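Local structure of putative uncharacterized protein (3R4V) at residues Ala107-Phe113 and Lys144-Val149; Val150-Pro154 and Glu167-Lys171; Val191-Phe197 and Ile227-Ser231. The protein is of unknown function but has the fold of a phage tubulin-like protein and holds guanosine-5'-diphosphate in the model. One frame throughout, in Å; residues are numbered along the deposited sequence. Where two conformers were deposited one is given.

Contact 1. Residues Ala107-Phe113 and Lys144-Val149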
ATOM      1  N   ALA A 107       1.944   0.882  13.874  1.00 23.00           N
ATOM      2  CA  ALA A 107       2.985   1.765  14.395  1.00 21.19           C
ATOM      3  C   ALA A 107       2.953   1.785  15.935  1.00 26.62           C
ATOM      4  O   ALA A 107       3.998   1.753  16.576  1.00 28.19           O
ATOM      5  CB  ALA A 107       2.850   3.185  13.814  1.00 18.70           C
ATOM      6  N   ASP A 108       1.759   1.824  16.529  1.00 23.07           N
ATOM      7  CA  ASP A 108       1.654   1.803  17.990  1.00 29.74           C
ATOM      8  C   ASP A 108       2.207   0.498  18.588  1.00 33.86           C
ATOM      9  O   ASP A 108       2.688   0.497  19.721  1.00 37.60           O
ATOM     10  CB  ASP A 108       0.210   2.043  18.464  1.00 31.34           C
ATOM     11  CG  ASP A 108      -0.264   3.483  18.249  1.00 29.58           C
ATOM     12  OD1 ASP A 108       0.559   4.377  17.954  1.00 31.73           O
ATOM     13  OD2 ASP A 108      -1.481   3.731  18.405  1.00 41.17           O
ATOM     14  N   ARG A 109       2.138  -0.603  17.834  1.00 31.20           N
ATOM     15  CA  ARG A 109       2.734  -1.879  18.258  1.00 34.27           C
ATOM     16  C   ARG A 109       4.258  -1.859  18.144  1.00 34.83           C
ATOM     17  O   ARG A 109       4.917  -2.830  18.495  1.00 32.95           O
ATOM     18  CB  ARG A 109       2.213  -3.057  17.422  1.00 27.15           C
ATOM     19  CG  ARG A 109       0.729  -3.350  17.531  1.00 31.13           C
ATOM     20  CD  ARG A 109       0.360  -4.640  16.790  1.00 29.52           C
ATOM     21  NE  ARG A 109      -1.047  -4.992  16.980  1.00 31.39           N
ATOM     22  CZ  ARG A 109      -1.621  -6.096  16.508  1.00 31.65           C
ATOM     23  NH1 ARG A 109      -0.911  -6.979  15.822  1.00 36.74           N
ATOM     24  NH2 ARG A 109      -2.908  -6.323  16.737  1.00 32.08           N
ATOM     25  N   LYS A 110       4.809  -0.762  17.631  1.00 30.06           N
ATOM     26  CA  LYS A 110       6.245  -0.666  17.343  1.00 31.37           C
ATOM     27  C   LYS A 110       6.669  -1.710  16.311  1.00 30.32           C
ATOM     28  O   LYS A 110       7.796  -2.205  16.329  1.00 27.22           O
ATOM     29  CB  LYS A 110       7.073  -0.792  18.627  1.00 31.51           C
ATOM     30  CG  LYS A 110       6.709   0.243  19.683  1.00 38.60           C
ATOM     31  CD  LYS A 110       6.602   1.631  19.058  1.00 36.85           C
ATOM     32  CE  LYS A 110       7.186   2.706  19.950  1.00 42.94           C
ATOM     33  NZ  LYS A 110       7.112   4.043  19.292  1.00 43.84           N
ATOM     34  N   ALA A 111       5.751  -2.023  15.405  1.00 26.56           N
ATOM     35  CA  ALA A 111       5.968  -3.046  14.383  1.00 31.62           C
ATOM     36  C   ALA A 111       6.864  -2.656  13.201  1.00 29.94           C
ATOM     37  O   ALA A 111       7.042  -1.470  12.866  1.00 23.69           O
ATOM     38  CB  ALA A 111       4.629  -3.551  13.863  1.00 28.67           C
ATOM     39  N   SER A 112       7.427  -3.689  12.577  1.00 26.65           N
ATOM     40  CA  SER A 112       8.130  -3.573  11.308  1.00 25.50           C
ATOM     41  C   SER A 112       7.171  -3.994  10.203  1.00 23.84           C
ATOM     42  O   SER A 112       6.605  -5.089  10.246  1.00 23.77           O
ATOM     43  CB  SER A 112       9.340  -4.513  11.288  1.00 25.21           C
ATOM     44  OG  SER A 112      10.270  -4.194  12.308  1.00 29.08           O
ATOM     45  N   PHE A 113       6.975  -3.133   9.218  1.00 19.64           N
ATOM     46  CA  PHE A 113       6.025  -3.453   8.166  1.00 19.41           C
ATOM     47  C   PHE A 113       6.279  -2.617   6.921  1.00 17.57           C
ATOM     48  O   PHE A 113       6.932  -1.576   6.978  1.00 16.98           O
ATOM     49  CB  PHE A 113       4.572  -3.277   8.669  1.00 16.11           C
ATOM     50  CG  PHE A 113       4.273  -1.879   9.153  1.00 13.96           C
ATOM     51  CD1 PHE A 113       3.811  -0.910   8.269  1.00 19.11           C
ATOM     52  CD2 PHE A 113       4.462  -1.532  10.489  1.00 24.08           C
ATOM     53  CE1 PHE A 113       3.529   0.393   8.719  1.00 22.23           C
ATOM     54  CE2 PHE A 113       4.195  -0.244  10.946  1.00 27.01           C
ATOM     55  CZ  PHE A 113       3.729   0.722  10.057  1.00 24.35           C
ATOM     56  N   LYS A 144       3.712   9.298  14.470  1.00 21.09           N
ATOM     57  CA  LYS A 144       4.227   8.096  15.126  1.00 23.91           C
ATOM     58  C   LYS A 144       5.752   8.070  15.100  1.00 19.75           C
ATOM     59  O   LYS A 144       6.376   7.174  15.670  1.00 26.77           O
ATOM     60  CB  LYS A 144       3.690   6.837  14.444  1.00 26.26           C
ATOM     61  CG  LYS A 144       2.176   6.798  14.261  1.00 33.18           C
ATOM     62  CD  LYS A 144       1.452   6.704  15.569  1.00 33.78           C
ATOM     63  CE  LYS A 144      -0.006   6.298  15.365  1.00 28.25           C
ATOM     64  NZ  LYS A 144      -0.794   6.488  16.607  1.00 32.57           N
ATOM     65  N   HIS A 145       6.335   9.075  14.463  1.00 19.85           N
ATOM     66  CA  HIS A 145       7.775   9.161  14.272  1.00 20.86           C
ATOM     67  C   HIS A 145       8.332   7.839  13.743  1.00 27.64           C
ATOM     68  O   HIS A 145       9.130   7.177  14.391  1.00 26.94           O
ATOM     69  CB  HIS A 145       8.480   9.566  15.580  1.00 22.13           C
ATOM     70  CG  HIS A 145       9.830  10.167  15.351  1.00 26.02           C
ATOM     71  ND1 HIS A 145      10.009  11.508  15.080  1.00 28.12           N
ATOM     72  CD2 HIS A 145      11.057   9.600  15.285  1.00 28.33           C
ATOM     73  CE1 HIS A 145      11.295  11.745  14.887  1.00 31.73           C
ATOM     74  NE2 HIS A 145      11.951  10.604  15.008  1.00 35.91           N
ATOM     75  N   LEU A 146       7.896   7.450  12.550  1.00 20.88           N
ATOM     76  CA  LEU A 146       8.294   6.173  11.999  1.00 21.97           C
ATOM     77  C   LEU A 146       8.209   6.297  10.488  1.00 18.48           C
ATOM     78  O   LEU A 146       7.271   6.919   9.999  1.00 19.98           O
ATOM     79  CB  LEU A 146       7.291   5.115  12.459  1.00 28.83           C
ATOM     80  CG  LEU A 146       7.487   3.718  11.908  1.00 31.19           C
ATOM     81  CD1 LEU A 146       8.704   3.120  12.589  1.00 38.34           C
ATOM     82  CD2 LEU A 146       6.245   2.834  12.112  1.00 26.44           C
ATOM     83  N   PRO A 147       9.179   5.725   9.755  1.00 13.47           N
ATOM     84  CA  PRO A 147       9.017   5.738   8.291  1.00 11.45           C
ATOM     85  C   PRO A 147       7.816   4.893   7.911  1.00 16.32           C
ATOM     86  O   PRO A 147       7.602   3.816   8.471  1.00 21.93           O
ATOM     87  CB  PRO A 147      10.293   5.067   7.776  1.00 19.26           C
ATOM     88  CG  PRO A 147      11.284   5.211   8.937  1.00 18.85           C
ATOM     89  CD  PRO A 147      10.445   5.092  10.162  1.00 20.77           C
ATOM     90  N   ILE A 148       7.026   5.395   6.971  1.00 15.49           N
ATOM     91  CA  ILE A 148       5.928   4.604   6.445  1.00 11.97           C
ATOM     92  C   ILE A 148       6.312   4.223   5.034  1.00 14.46           C
ATOM     93  O   ILE A 148       6.323   5.057   4.125  1.00 14.34           O
ATOM     94  CB  ILE A 148       4.596   5.380   6.490  1.00 13.49           C
ATOM     95  CG1 ILE A 148       4.211   5.698   7.950  1.00 17.79           C
ATOM     96  CG2 ILE A 148       3.505   4.597   5.733  1.00 15.20           C
ATOM     97  CD1 ILE A 148       3.873   4.484   8.833  1.00 14.59           C
ATOM     98  N   VAL A 149       6.700   2.960   4.875  1.00 13.90           N
ATOM     99  CA  VAL A 149       7.433   2.512   3.700  1.00 11.88           C
ATOM    100  C   VAL A 149       6.459   1.815   2.786  1.00 15.23           C
ATOM    101  O   VAL A 149       5.846   0.835   3.175  1.00 15.60           O
ATOM    102  CB  VAL A 149       8.539   1.516   4.134  1.00 14.64           C
ATOM    103  CG1 VAL A 149       9.259   0.931   2.950  1.00 15.84           C
ATOM    104  CG2 VAL A 149       9.535   2.222   5.064  1.00 18.31           C
TER
HETATM  105  O   HOH W   1      -3.308   5.448  16.142  1.00 52.90           O
HETATM  106  O   HOH W   2       5.326   5.008  17.234  1.00 30.40           O
HETATM  107  O   HOH W   3       8.528   4.895  16.433  1.00 34.45           O
HETATM  108  O   HOH W   4       6.544   1.163   7.164  1.00 15.63           O
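Lys144 NZ grips Asp108 OD1 in a salt bridge of 2.8 Å, arriving on the syn side of the carboxylate and 24° out of its plane. Lys144 CG, beside the backbone N (chi1 -51°), lies 3.7 Å from Ala107 CB, and a bend at chi2 then sends the chain on toward Asp108; a water accepts from the same NZ and donates weakly to Asp108 OD2. Inward, Leu146 CD2 is shared between Ala107 CB (3.8 Å) and Phe113 CZ (3.9 Å), while Ile148 CD1 meets the Phe113 ring at its edge, 4.0 Å from CZ. The contact joins the connections that follow helices 95-108 and 124-144, both of which lead into parallel strands, 113-119 and 148-154, in the Rossmann-like alpha/beta half of a tubulin-type fold. Each helix ends in a Schellman motif, with Lys110 and His145 at positive phi. Lys110 NZ crosses between the two ends through a water donating to Lys144 O. Deeper, one water bridges the starts of the two strands, donating to Phe113 O and Pro147 O and accepting from Val149 N (2.9 Å). Thr103 and Leu106 back the Phe113 ring, and Leu137, Ile140 and Ala141 pack on Ile148.

Contact 2. Residues Val150-Pro154 and Glu167-Lys171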
ATOM      1  N   VAL A 150       6.320   2.334   1.574  1.00 13.81           N
ATOM      2  CA  VAL A 150       5.324   1.807   0.655  1.00 16.20           C
ATOM      3  C   VAL A 150       5.901   1.522  -0.718  1.00 15.41           C
ATOM      4  O   VAL A 150       6.742   2.250  -1.229  1.00 17.19           O
ATOM      5  CB  VAL A 150       4.121   2.767   0.506  1.00 15.34           C
ATOM      6  CG1 VAL A 150       3.640   3.252   1.891  1.00 15.08           C
ATOM      7  CG2 VAL A 150       4.462   3.938  -0.382  1.00 17.19           C
ATOM      8  N   ASN A 151       5.434   0.435  -1.314  1.00 14.29           N
ATOM      9  CA  ASN A 151       5.687   0.163  -2.711  1.00 15.18           C
ATOM     10  C   ASN A 151       4.479   0.728  -3.434  1.00 18.53           C
ATOM     11  O   ASN A 151       3.348   0.258  -3.233  1.00 16.92           O
ATOM     12  CB  ASN A 151       5.787  -1.341  -2.932  1.00 16.57           C
ATOM     13  CG  ASN A 151       6.118  -1.696  -4.368  1.00 20.90           C
ATOM     14  OD1 ASN A 151       5.241  -2.072  -5.149  1.00 19.21           O
ATOM     15  ND2 ASN A 151       7.388  -1.574  -4.727  1.00 23.00           N
ATOM     16  N   TYR A 152       4.721   1.756  -4.234  1.00 15.56           N
ATOM     17  CA  TYR A 152       3.654   2.497  -4.895  1.00 19.56           C
ATOM     18  C   TYR A 152       3.474   1.976  -6.314  1.00 15.61           C
ATOM     19  O   TYR A 152       4.439   1.877  -7.063  1.00 18.49           O
ATOM     20  CB  TYR A 152       3.993   3.989  -4.938  1.00 22.26           C
ATOM     21  CG  TYR A 152       3.023   4.789  -5.788  1.00 19.56           C
ATOM     22  CD1 TYR A 152       1.759   5.126  -5.301  1.00 19.96           C
ATOM     23  CD2 TYR A 152       3.361   5.182  -7.082  1.00 22.04           C
ATOM     24  CE1 TYR A 152       0.865   5.861  -6.083  1.00 19.10           C
ATOM     25  CE2 TYR A 152       2.476   5.918  -7.868  1.00 24.03           C
ATOM     26  CZ  TYR A 152       1.225   6.241  -7.363  1.00 24.16           C
ATOM     27  OH  TYR A 152       0.346   6.966  -8.140  1.00 23.84           O
ATOM     28  N   VAL A 153       2.245   1.612  -6.671  1.00 18.43           N
ATOM     29  CA  VAL A 153       1.978   1.048  -7.984  1.00 21.21           C
ATOM     30  C   VAL A 153       0.839   1.834  -8.622  1.00 22.63           C
ATOM     31  O   VAL A 153      -0.317   1.735  -8.181  1.00 22.35           O
ATOM     32  CB  VAL A 153       1.573  -0.433  -7.877  1.00 29.30           C
ATOM     33  CG1 VAL A 153       1.274  -1.000  -9.248  1.00 28.46           C
ATOM     34  CG2 VAL A 153       2.682  -1.239  -7.202  1.00 34.65           C
ATOM     35  N   PRO A 154       1.162   2.649  -9.634  1.00 23.60           N
ATOM     36  CA  PRO A 154       0.138   3.444 -10.307  1.00 22.62           C
ATOM     37  C   PRO A 154      -0.607   2.593 -11.320  1.00 27.27           C
ATOM     38  O   PRO A 154       0.032   1.809 -12.016  1.00 26.87           O
ATOM     39  CB  PRO A 154       0.955   4.495 -11.058  1.00 24.21           C
ATOM     40  CG  PRO A 154       2.271   3.827 -11.325  1.00 27.59           C
ATOM     41  CD  PRO A 154       2.518   2.935 -10.138  1.00 28.05           C
ATOM     42  N   GLU A 167       1.290  -8.336 -10.520  1.00 33.60           N
ATOM     43  CA  GLU A 167       2.600  -7.778 -10.196  1.00 31.44           C
ATOM     44  C   GLU A 167       2.712  -7.543  -8.697  1.00 30.20           C
ATOM     45  O   GLU A 167       3.748  -7.797  -8.088  1.00 25.61           O
ATOM     46  CB  GLU A 167       2.828  -6.457 -10.930  1.00 33.51           C
ATOM     47  CG  GLU A 167       3.893  -5.589 -10.268  1.00 39.31           C
ATOM     48  CD  GLU A 167       4.027  -4.225 -10.914  1.00 49.30           C
ATOM     49  OE1 GLU A 167       4.369  -3.255 -10.197  1.00 47.32           O
ATOM     50  OE2 GLU A 167       3.796  -4.122 -12.136  1.00 48.26           O
ATOM     51  N   ILE A 168       1.638  -7.067  -8.089  1.00 23.10           N
ATOM     52  CA  ILE A 168       1.692  -6.773  -6.667  1.00 19.50           C
ATOM     53  C   ILE A 168       1.847  -8.067  -5.879  1.00 25.14           C
ATOM     54  O   ILE A 168       2.660  -8.155  -4.974  1.00 26.17           O
ATOM     55  CB  ILE A 168       0.455  -5.993  -6.188  1.00 22.09           C
ATOM     56  CG1 ILE A 168       0.483  -4.576  -6.772  1.00 28.41           C
ATOM     57  CG2 ILE A 168       0.424  -5.938  -4.660  1.00 19.16           C
ATOM     58  CD1 ILE A 168      -0.774  -3.739  -6.479  1.00 30.67           C
ATOM     59  N   ALA A 169       1.076  -9.086  -6.230  1.00 22.07           N
ATOM     60  CA  ALA A 169       1.179 -10.354  -5.519  1.00 22.26           C
ATOM     61  C   ALA A 169       2.594 -10.932  -5.618  1.00 24.54           C
ATOM     62  O   ALA A 169       3.104 -11.500  -4.651  1.00 28.22           O
ATOM     63  CB  ALA A 169       0.157 -11.360  -6.035  1.00 25.75           C
ATOM     64  N   GLU A 170       3.225 -10.791  -6.775  0.58 27.02           N
ATOM     65  CA  GLU A 170       4.576 -11.341  -6.946  0.58 29.93           C
ATOM     66  C   GLU A 170       5.598 -10.580  -6.105  0.58 27.02           C
ATOM     67  O   GLU A 170       6.567 -11.167  -5.614  0.58 25.71           O
ATOM     68  CB  GLU A 170       4.987 -11.375  -8.416  0.58 37.17           C
ATOM     69  CG  GLU A 170       4.335 -12.504  -9.208  0.58 50.02           C
ATOM     70  CD  GLU A 170       4.780 -13.883  -8.743  0.58 58.27           C
ATOM     71  OE1 GLU A 170       5.952 -14.029  -8.334  0.58 60.59           O
ATOM     72  OE2 GLU A 170       3.955 -14.820  -8.782  0.58 61.18           O
ATOM     73  N   LYS A 171       5.384  -9.277  -5.936  1.00 22.22           N
ATOM     74  CA  LYS A 171       6.246  -8.492  -5.057  1.00 21.88           C
ATOM     75  C   LYS A 171       6.023  -8.851  -3.595  1.00 22.48           C
ATOM     76  O   LYS A 171       6.977  -8.939  -2.821  1.00 26.08           O
ATOM     77  CB  LYS A 171       6.019  -6.994  -5.254  1.00 25.23           C
ATOM     78  CG  LYS A 171       6.518  -6.438  -6.576  1.00 34.92           C
ATOM     79  CD  LYS A 171       5.999  -5.010  -6.722  1.00 40.42           C
ATOM     80  CE  LYS A 171       6.595  -4.268  -7.896  1.00 47.39           C
ATOM     81  NZ  LYS A 171       6.040  -2.874  -7.920  1.00 37.79           N
TER
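Lys171 NZ donates to Asn151 OD1 over 3.0 Å, the hydrogen bond that ties helix 161-178 to strand 148-154. The amine lies in the carbonyl plane on a lone pair of OD1, with a C=O...N angle of 119°, and the two side chains cross at about a right angle. The amide is held from its other end too: ND2 donates to Leu211 O of the adjoining strand, which fixes its rotation and leaves OD1 turned to the lysine.

Charge pairing runs along the helix itself. One turn before Lys171, Glu167 OE1 takes a second bond from NZ at 2.8 Å, met on the anti side and 22° out of the carboxylate plane, while its OE2 pairs with Arg159. Between two cations, this carboxylate would be expected to stay ionised. The Lys171 chain is extended beyond CG, which carries NZ from the helix to the strand.

Segment 167-171 runs nearly antiparallel to segment 150-154 (164°), the axes of these segments 10.8 Å apart, as in an alpha/beta layer where a helix covers the parallel strands of a sheet; here the layer belongs to the nucleotide-binding half of the tubulin-like fold.

Apolar contact centres on Val153. Its CG2 sits against Ile168 CG1 at 4.0 Å and also meets the lysine end, 3.8 Å from Lys171 NZ, the two side chains reaching tip to tip. CG1 lies 3.9 Å from Glu167 OE1. Phe116 touches the side chains of Asn151 and Lys171, Val118 backs Ile168, and the Ile168 side chain comes within about 5 Å of the bound guanosine-5'-diphosphate.

Contact 3. Residues Val191-Phe197 and Ile227-Ser231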
ATOM      1  N   VAL A 191      16.021  -7.005   9.838  1.00 28.20           N
ATOM      2  CA  VAL A 191      14.850  -6.548   9.092  1.00 29.76           C
ATOM      3  C   VAL A 191      14.199  -5.347   9.771  1.00 25.34           C
ATOM      4  O   VAL A 191      13.882  -4.356   9.107  1.00 26.98           O
ATOM      5  CB  VAL A 191      13.818  -7.676   8.900  1.00 28.38           C
ATOM      6  CG1 VAL A 191      12.516  -7.131   8.317  1.00 26.87           C
ATOM      7  CG2 VAL A 191      14.403  -8.775   8.010  1.00 29.15           C
ATOM      8  N   ALA A 192      14.028  -5.418  11.090  1.00 35.33           N
ATOM      9  CA  ALA A 192      13.410  -4.319  11.838  1.00 31.57           C
ATOM     10  C   ALA A 192      14.188  -3.028  11.636  1.00 32.89           C
ATOM     11  O   ALA A 192      13.609  -1.979  11.356  1.00 32.20           O
ATOM     12  CB  ALA A 192      13.301  -4.655  13.334  1.00 28.61           C
ATOM     13  N   ASN A 193      15.510  -3.101  11.756  1.00 29.21           N
ATOM     14  CA  ASN A 193      16.326  -1.899  11.622  1.00 32.55           C
ATOM     15  C   ASN A 193      16.494  -1.396  10.193  1.00 28.63           C
ATOM     16  O   ASN A 193      16.921  -0.256   9.984  1.00 25.45           O
ATOM     17  CB  ASN A 193      17.671  -2.077  12.309  1.00 40.93           C
ATOM     18  CG  ASN A 193      17.541  -2.066  13.816  1.00 47.37           C
ATOM     19  OD1 ASN A 193      16.956  -1.142  14.394  1.00 43.26           O
ATOM     20  ND2 ASN A 193      18.043  -3.108  14.457  1.00 50.59           N
ATOM     21  N   TRP A 194      16.163  -2.242   9.220  1.00 23.83           N
ATOM     22  CA  TRP A 194      16.115  -1.825   7.832  1.00 21.56           C
ATOM     23  C   TRP A 194      14.915  -0.923   7.603  1.00 24.71           C
ATOM     24  O   TRP A 194      15.046   0.155   7.031  1.00 21.36           O
ATOM     25  CB  TRP A 194      16.031  -3.049   6.907  1.00 21.04           C
ATOM     26  CG  TRP A 194      15.549  -2.783   5.508  1.00 20.05           C
ATOM     27  CD1 TRP A 194      16.182  -2.057   4.541  1.00 24.57           C
ATOM     28  CD2 TRP A 194      14.339  -3.273   4.918  1.00 20.98           C
ATOM     29  NE1 TRP A 194      15.432  -2.062   3.378  1.00 21.43           N
ATOM     30  CE2 TRP A 194      14.296  -2.801   3.589  1.00 18.00           C
ATOM     31  CE3 TRP A 194      13.283  -4.060   5.388  1.00 19.63           C
ATOM     32  CZ2 TRP A 194      13.237  -3.088   2.724  1.00 19.09           C
ATOM     33  CZ3 TRP A 194      12.231  -4.351   4.529  1.00 24.16           C
ATOM     34  CH2 TRP A 194      12.214  -3.867   3.214  1.00 18.94           C
ATOM     35  N   VAL A 195      13.741  -1.369   8.040  1.00 20.81           N
ATOM     36  CA  VAL A 195      12.511  -0.651   7.707  1.00 20.37           C
ATOM     37  C   VAL A 195      12.162   0.447   8.727  1.00 20.95           C
ATOM     38  O   VAL A 195      11.562   1.472   8.366  1.00 23.05           O
ATOM     39  CB  VAL A 195      11.324  -1.628   7.488  1.00 20.89           C
ATOM     40  CG1 VAL A 195      10.866  -2.254   8.804  1.00 21.71           C
ATOM     41  CG2 VAL A 195      10.188  -0.902   6.805  1.00 19.97           C
ATOM     42  N   ARG A 196      12.550   0.238   9.987  1.00 21.27           N
ATOM     43  CA  ARG A 196      12.404   1.253  11.036  1.00 20.69           C
ATOM     44  C   ARG A 196      13.732   2.003  11.211  1.00 22.77           C
ATOM     45  O   ARG A 196      14.266   2.094  12.322  1.00 26.35           O
ATOM     46  CB  ARG A 196      12.017   0.599  12.362  1.00 25.19           C
ATOM     47  CG  ARG A 196      10.688  -0.166  12.352  1.00 24.01           C
ATOM     48  CD  ARG A 196      10.421  -0.786  13.747  1.00 28.72           C
ATOM     49  NE  ARG A 196      10.405   0.256  14.771  1.00 27.49           N
ATOM     50  CZ  ARG A 196       9.327   0.968  15.073  1.00 29.87           C
ATOM     51  NH1 ARG A 196       8.178   0.705  14.467  1.00 26.62           N
ATOM     52  NH2 ARG A 196       9.389   1.929  15.983  1.00 33.14           N
ATOM     53  N   PHE A 197      14.271   2.523  10.112  1.00 23.25           N
ATOM     54  CA  PHE A 197      15.637   3.044  10.126  1.00 24.38           C
ATOM     55  C   PHE A 197      15.837   4.262  11.029  1.00 24.85           C
ATOM     56  O   PHE A 197      16.947   4.520  11.461  1.00 26.32           O
ATOM     57  CB  PHE A 197      16.164   3.308   8.708  1.00 23.91           C
ATOM     58  CG  PHE A 197      15.319   4.263   7.903  1.00 19.97           C
ATOM     59  CD1 PHE A 197      15.481   5.638   8.041  1.00 23.91           C
ATOM     60  CD2 PHE A 197      14.370   3.785   7.002  1.00 20.22           C
ATOM     61  CE1 PHE A 197      14.708   6.531   7.310  1.00 19.74           C
ATOM     62  CE2 PHE A 197      13.597   4.668   6.254  1.00 19.79           C
ATOM     63  CZ  PHE A 197      13.765   6.040   6.403  1.00 19.88           C
ATOM     64  N   ILE A 227      18.200   5.234   1.082  1.00 19.22           N
ATOM     65  CA  ILE A 227      18.388   5.380   2.529  1.00 15.12           C
ATOM     66  C   ILE A 227      18.796   4.075   3.208  1.00 19.42           C
ATOM     67  O   ILE A 227      19.733   4.049   4.003  1.00 22.55           O
ATOM     68  CB  ILE A 227      17.086   5.857   3.205  1.00 20.00           C
ATOM     69  CG1 ILE A 227      16.611   7.164   2.564  1.00 14.64           C
ATOM     70  CG2 ILE A 227      17.269   5.986   4.730  1.00 21.16           C
ATOM     71  CD1 ILE A 227      15.171   7.535   2.943  1.00 19.78           C
ATOM     72  N   SER A 228      18.072   2.998   2.911  1.00 18.88           N
ATOM     73  CA  SER A 228      18.234   1.756   3.657  1.00 19.61           C
ATOM     74  C   SER A 228      18.036   0.572   2.715  1.00 24.37           C
ATOM     75  O   SER A 228      17.037   0.500   2.005  1.00 20.01           O
ATOM     76  CB  SER A 228      17.210   1.729   4.803  1.00 20.48           C
ATOM     77  OG  SER A 228      17.367   0.611   5.643  1.00 23.74           O
ATOM     78  N   GLN A 229      18.970  -0.371   2.734  1.00 19.42           N
ATOM     79  CA  GLN A 229      19.060  -1.371   1.676  1.00 22.96           C
ATOM     80  C   GLN A 229      19.192  -2.758   2.290  1.00 27.06           C
ATOM     81  O   GLN A 229      19.960  -2.947   3.228  1.00 29.97           O
ATOM     82  CB  GLN A 229      20.327  -1.062   0.887  1.00 32.45           C
ATOM     83  CG  GLN A 229      20.417  -1.559  -0.531  1.00 42.79           C
ATOM     84  CD  GLN A 229      21.530  -0.828  -1.262  1.00 49.47           C
ATOM     85  OE1 GLN A 229      21.362   0.321  -1.678  1.00 48.61           O
ATOM     86  NE2 GLN A 229      22.692  -1.470  -1.369  1.00 44.46           N
ATOM     87  N   LEU A 230      18.449  -3.723   1.761  1.00 23.66           N
ATOM     88  CA  LEU A 230      18.621  -5.122   2.153  1.00 24.73           C
ATOM     89  C   LEU A 230      18.789  -5.949   0.883  1.00 26.06           C
ATOM     90  O   LEU A 230      17.968  -5.849  -0.021  1.00 27.78           O
ATOM     91  CB  LEU A 230      17.394  -5.590   2.927  1.00 28.07           C
ATOM     92  CG  LEU A 230      17.606  -6.436   4.176  1.00 39.98           C
ATOM     93  CD1 LEU A 230      16.438  -6.271   5.128  1.00 31.89           C
ATOM     94  CD2 LEU A 230      17.788  -7.895   3.786  1.00 42.99           C
ATOM     95  N   SER A 231      19.858  -6.744   0.803  1.00 23.14           N
ATOM     96  CA  SER A 231      20.111  -7.579  -0.373  1.00 26.17           C
ATOM     97  C   SER A 231      20.113  -9.063  -0.020  1.00 30.60           C
ATOM     98  O   SER A 231      20.706  -9.461   0.979  1.00 30.30           O
ATOM     99  CB  SER A 231      21.451  -7.207  -1.021  1.00 29.05           C
ATOM    100  OG  SER A 231      21.402  -5.888  -1.548  1.00 31.83           O
TER
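Ser228 OG donates to the backbone carbonyl Trp194 O over 2.7 Å, so that a strand hydroxyl takes hold of a helix at its last turn. The bond uses a lone pair of the carbonyl, in its plane, with a C=O...O angle of 118°. With OG opposite the backbone N, the hydroxyl points at the helix and also lies 3.1 Å from Trp194 CD1. In return, the indole NE1 makes a weak, bent bond to Ser228 O at 3.3 Å and another weak one to Phe267 O.

Leu230 lies over one face of the indole. Its CB sits 4.0 Å from the centroid of the five-membered ring, 7° off the normal, a CH-pi contact, and its CD1 comes 3.6 Å from Trp194 CG. Backbone N of Gln229 is at the ring edge, near its plane, and Leu178 of helix 161-178 touches both Trp194 and Leu230.

Helix 188-195 thus packs on strand 228-233 of the mixed sheet, within the C-terminal domain of the phage tubulin-like family; the axes of 191-195 and 228-231 approach to 8.4 Å, their directions 143° apart. Ile227 and Ser228 together face Ile269 on the neighbouring strand in a classic beta bulge.

Just beyond the helix end, Phe197 takes the bulge's first residue on its ring: Ile227 CG2 stands 3.7 Å from the centroid, close to the ring normal, in a second CH-pi contact. CG of Phe197 lies between backbone N and carbonyl carbon, which turns the ring toward the strand, with Trp194 O in plane at its edge. Ile269 packs against both aromatic side chains.

Overall arrangement
All three contacts are mainly buried and meet one mixed sheet, yet their chemistry changes along it. Contact 1 grades from a solvent-facing salt bridge to an apolar interior with a bridging water; contact 2, nearest the chain's centre, puts a lysine-glutamate-asparagine network beside a valine-isoleucine contact; contact 3 is dominated by aromatic faces and a hydroxyl bound to a helix carbonyl. Contacts 1 and 2 share strand 148-154, taking its beginning and its remainder, with centres about 19 Å apart. Contacts 1 and 3, centres about 12 Å apart, touch directly: Arg196 NH1 probably bonds to Ala111 O at 2.9 Å, and Val195 CG2 packs against Phe113 O. Helices 161-178 and 188-195 carry the chain from contact 2 to contact 3.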